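Local coordinates for Lin1840 protein (PDB 4ZO6) that probably hydrolyses terminal, non-reducing beta-D-glucosyl residues, releasing beta-D-glucose, as a member of glycosyl hydrolase family 3, at residues N206-S211 and A237-D242. The protein carries 2 engineered substitutions. Numbering follows the deposited sequence. Where two conformers were deposited one is given.
Sequences NTVNMS and AFNVVD. With BGC (beta-D-glucopyranose), chain E.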
ATOM      1  N   ASN A 206      -4.082   4.514  10.819  1.00  6.67           N
ATOM      2  CA  ASN A 206      -2.983   5.071  10.049  1.00  8.00           C
ATOM      3  C   ASN A 206      -3.463   5.759   8.764  1.00  9.48           C
ATOM      4  O   ASN A 206      -4.600   5.567   8.310  1.00  9.21           O
ATOM      5  CB  ASN A 206      -1.960   3.982   9.697  1.00  7.88           C
ATOM      6  CG  ASN A 206      -0.595   4.522   9.363  1.00  7.23           C
ATOM      7  OD1 ASN A 206      -0.208   5.674   9.711  1.00  8.07           O
ATOM      8  ND2 ASN A 206       0.164   3.691   8.645  1.00  6.55           N
ATOM      9  N   THR A 207      -2.571   6.571   8.202  1.00  9.78           N
ATOM     10  CA  THR A 207      -2.754   7.203   6.920  1.00  9.41           C
ATOM     11  C   THR A 207      -3.464   6.383   5.855  1.00 10.27           C
ATOM     12  O   THR A 207      -3.203   5.194   5.659  1.00  9.97           O
ATOM     13  CB  THR A 207      -1.389   7.579   6.396  1.00 10.00           C
ATOM     14  OG1 THR A 207      -0.773   8.411   7.380  1.00 10.59           O
ATOM     15  CG2 THR A 207      -1.458   8.327   5.038  1.00 10.40           C
ATOM     16  N   VAL A 208      -4.368   7.071   5.160  1.00 10.57           N
ATOM     17  CA  VAL A 208      -5.069   6.571   3.966  1.00  9.06           C
ATOM     18  C   VAL A 208      -4.769   7.590   2.889  1.00  9.36           C
ATOM     19  O   VAL A 208      -4.915   8.826   3.099  1.00  8.07           O
ATOM     20  CB  VAL A 208      -6.594   6.553   4.176  1.00  8.82           C
ATOM     21  CG1 VAL A 208      -7.366   6.342   2.858  1.00  8.82           C
ATOM     22  CG2 VAL A 208      -6.996   5.498   5.243  1.00  8.07           C
ATOM     23  N   ASN A 209      -4.354   7.106   1.739  1.00  9.28           N
ATOM     24  CA  ASN A 209      -4.218   7.982   0.587  1.00  9.88           C
ATOM     25  C   ASN A 209      -4.544   7.262  -0.688  1.00 10.07           C
ATOM     26  O   ASN A 209      -4.040   6.152  -0.976  1.00  8.46           O
ATOM     27  CB  ASN A 209      -2.853   8.619   0.445  1.00 10.31           C
ATOM     28  CG  ASN A 209      -2.820   9.713  -0.637  1.00 10.56           C
ATOM     29  OD1 ASN A 209      -2.299   9.496  -1.747  1.00 10.23           O
ATOM     30  ND2 ASN A 209      -3.394  10.889  -0.323  1.00  9.06           N
ATOM     31  N   MET A 210      -5.436   7.918  -1.406  0.60 10.20           N
ATOM     32  CA  MET A 210      -5.806   7.569  -2.735  0.60 11.37           C
ATOM     33  C   MET A 210      -6.370   8.815  -3.443  0.60 12.73           C
ATOM     34  O   MET A 210      -6.896   9.762  -2.830  0.60 16.96           O
ATOM     35  CB  MET A 210      -6.791   6.376  -2.768  0.60 10.78           C
ATOM     36  CG  MET A 210      -8.249   6.710  -2.504  0.60 10.97           C
ATOM     37  SD  MET A 210      -8.583   6.931  -0.748  0.60 11.13           S
ATOM     38  CE  MET A 210      -8.567   5.254  -0.091  0.60 10.62           C
ATOM     39  N   SER A 211      -6.258   8.729  -4.759  1.00 13.19           N
ATOM     40  CA  SER A 211      -6.770   9.724  -5.714  1.00 11.79           C
ATOM     41  C   SER A 211      -8.277   9.861  -5.557  1.00 10.24           C
ATOM     42  O   SER A 211      -8.978   8.934  -5.254  1.00  8.26           O
ATOM     43  CB  SER A 211      -6.397   9.298  -7.154  1.00 10.39           C
ATOM     44  OG  SER A 211      -7.349   8.430  -7.820  1.00  7.24           O
ATOM     45  N   ALA A 237     -14.855   9.026   9.917  1.00  8.55           N
ATOM     46  CA  ALA A 237     -13.723   8.121  10.047  1.00  7.97           C
ATOM     47  C   ALA A 237     -12.548   8.767  10.830  1.00  8.17           C
ATOM     48  O   ALA A 237     -12.388   9.995  10.877  1.00  8.53           O
ATOM     49  CB  ALA A 237     -13.299   7.684   8.646  1.00  8.44           C
ATOM     50  N   PHE A 238     -11.781   7.956  11.544  1.00  8.07           N
ATOM     51  CA  PHE A 238     -10.547   8.370  12.194  1.00  9.04           C
ATOM     52  C   PHE A 238      -9.396   8.901  11.318  1.00 10.50           C
ATOM     53  O   PHE A 238      -8.631   9.793  11.787  1.00 10.92           O
ATOM     54  CB  PHE A 238      -9.968   7.203  12.983  1.00  8.90           C
ATOM     55  CG  PHE A 238     -10.763   6.872  14.209  1.00  9.58           C
ATOM     56  CD1 PHE A 238     -10.984   7.840  15.173  1.00  9.51           C
ATOM     57  CD2 PHE A 238     -11.288   5.589  14.396  1.00  9.77           C
ATOM     58  CE1 PHE A 238     -11.652   7.557  16.328  1.00 10.77           C
ATOM     59  CE2 PHE A 238     -11.939   5.281  15.570  1.00  9.92           C
ATOM     60  CZ  PHE A 238     -12.171   6.272  16.511  1.00 10.10           C
ATOM     61  N   ASN A 239      -9.301   8.312  10.116  1.00  9.91           N
ATOM     62  CA  ASN A 239      -8.254   8.586   9.094  1.00  9.88           C
ATOM     63  C   ASN A 239      -8.351   9.945   8.422  1.00 10.89           C
ATOM     64  O   ASN A 239      -9.423  10.533   8.329  1.00 12.41           O
ATOM     65  CB  ASN A 239      -8.238   7.553   7.957  1.00  9.17           C
ATOM     66  CG  ASN A 239      -9.610   7.337   7.291  1.00  8.37           C
ATOM     67  OD1 ASN A 239     -10.458   6.690   7.886  1.00  9.54           O
ATOM     68  ND2 ASN A 239      -9.794   7.781   6.041  1.00  6.36           N
ATOM     69  N   VAL A 240      -7.223  10.383   7.890  1.00 10.70           N
ATOM     70  CA  VAL A 240      -7.186  11.453   6.884  1.00  9.65           C
ATOM     71  C   VAL A 240      -7.844  11.014   5.585  1.00  9.47           C
ATOM     72  O   VAL A 240      -7.832   9.869   5.246  1.00  8.14           O
ATOM     73  CB  VAL A 240      -5.717  11.932   6.577  1.00  9.54           C
ATOM     74  CG1 VAL A 240      -5.076  12.663   7.773  1.00  9.19           C
ATOM     75  CG2 VAL A 240      -4.813  10.792   6.090  1.00  9.25           C
ATOM     76  N   VAL A 241      -8.418  11.948   4.861  1.00 10.33           N
ATOM     77  CA  VAL A 241      -8.830  11.703   3.493  1.00  9.54           C
ATOM     78  C   VAL A 241      -8.127  12.769   2.678  1.00  8.45           C
ATOM     79  O   VAL A 241      -8.283  13.916   2.937  1.00  7.36           O
ATOM     80  CB  VAL A 241     -10.341  11.709   3.405  1.00 10.42           C
ATOM     81  CG1 VAL A 241     -10.839  11.763   1.970  1.00 11.05           C
ATOM     82  CG2 VAL A 241     -10.893  10.458   4.109  1.00 11.60           C
ATOM     83  N   ASP A 242      -7.280  12.357   1.746  1.00  8.89           N
ATOM     84  CA  ASP A 242      -6.376  13.276   1.102  1.00  9.71           C
ATOM     85  C   ASP A 242      -5.761  14.369   1.971  1.00 11.08           C
ATOM     86  O   ASP A 242      -5.796  15.591   1.641  1.00 11.88           O
ATOM     87  CB  ASP A 242      -7.032  13.932  -0.119  1.00 10.36           C
ATOM     88  CG  ASP A 242      -5.993  14.469  -1.091  1.00 10.05           C
ATOM     89  OD1 ASP A 242      -4.807  14.311  -0.829  1.00  7.37           O
ATOM     90  OD2 ASP A 242      -6.378  15.060  -2.112  1.00 12.46           O
TER
HETATM   91  C2  BGC E 802     -15.588   3.069  16.597  1.00 30.69           C
HETATM   92  C3  BGC E 802     -16.905   2.735  15.907  1.00 27.66           C
HETATM   93  C4  BGC E 802     -17.958   2.544  17.008  1.00 25.28           C
HETATM   94  C5  BGC E 802     -17.972   3.760  17.996  1.00 29.35           C
HETATM   95  C6  BGC E 802     -18.869   3.610  19.224  1.00 28.68           C
HETATM   96  C1  BGC E 802     -15.888   4.434  17.206  1.00 29.44           C
HETATM   97  O1  BGC E 802     -14.701   5.144  17.428  1.00 33.74           O
HETATM   98  O2  BGC E 802     -14.471   3.028  15.729  1.00 31.90           O
HETATM   99  O3  BGC E 802     -16.739   1.625  15.046  1.00 26.17           O
HETATM  100  O4  BGC E 802     -19.176   2.370  16.330  1.00 16.38           O
HETATM  101  O5  BGC E 802     -16.605   4.134  18.410  1.00 25.57           O
HETATM  102  O6  BGC E 802     -18.287   2.641  20.086  1.00 36.30           O
HETATM  103  O   HOH W   1      -7.246   9.775   0.376  1.00 11.04           O
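Val-208 packing on Asn-239 is the centre of a mainly van der Waals contact, bridged by one water, between the loop 206-211 and the segment 237-242, which carries the short strand 240-241; they follow the neighbouring parallel strands 187-193 and 233-236 of the TIM-barrel-like N-terminal domain. The methyl CG2 of Val-208 lies 3.6 Å from CB of Asn-239 and also touches the amide group. That amide is turned back over its own chain: with chi1 at 52°, CG sits between backbone N and carbonyl carbon, and ND2 reaches O of Val-240 at 3.0 Å, coming from above the carbonyl plane. ND2 also donates to Ala-194 O, so two bonds fix the amide against which the valine rests. Next along, CG2 of Val-240 meets the carbonyl O of Val-208 at 3.6 Å. Both N-H groups are donors, and a water between the backbones accepts from N of Met-210 (3.1 Å) and N of Asp-242 (2.9 Å). Asn-209 and Asp-242 run side by side, and both turn their polar ends to Ser-211 of the second subunit. Beyond Asn-239, Phe-238 touches a bound glucose. The 206-211 loop leads into helix 212-219, capped by Ser-211, while helix 273-280 packs against Phe-238 and Val-240.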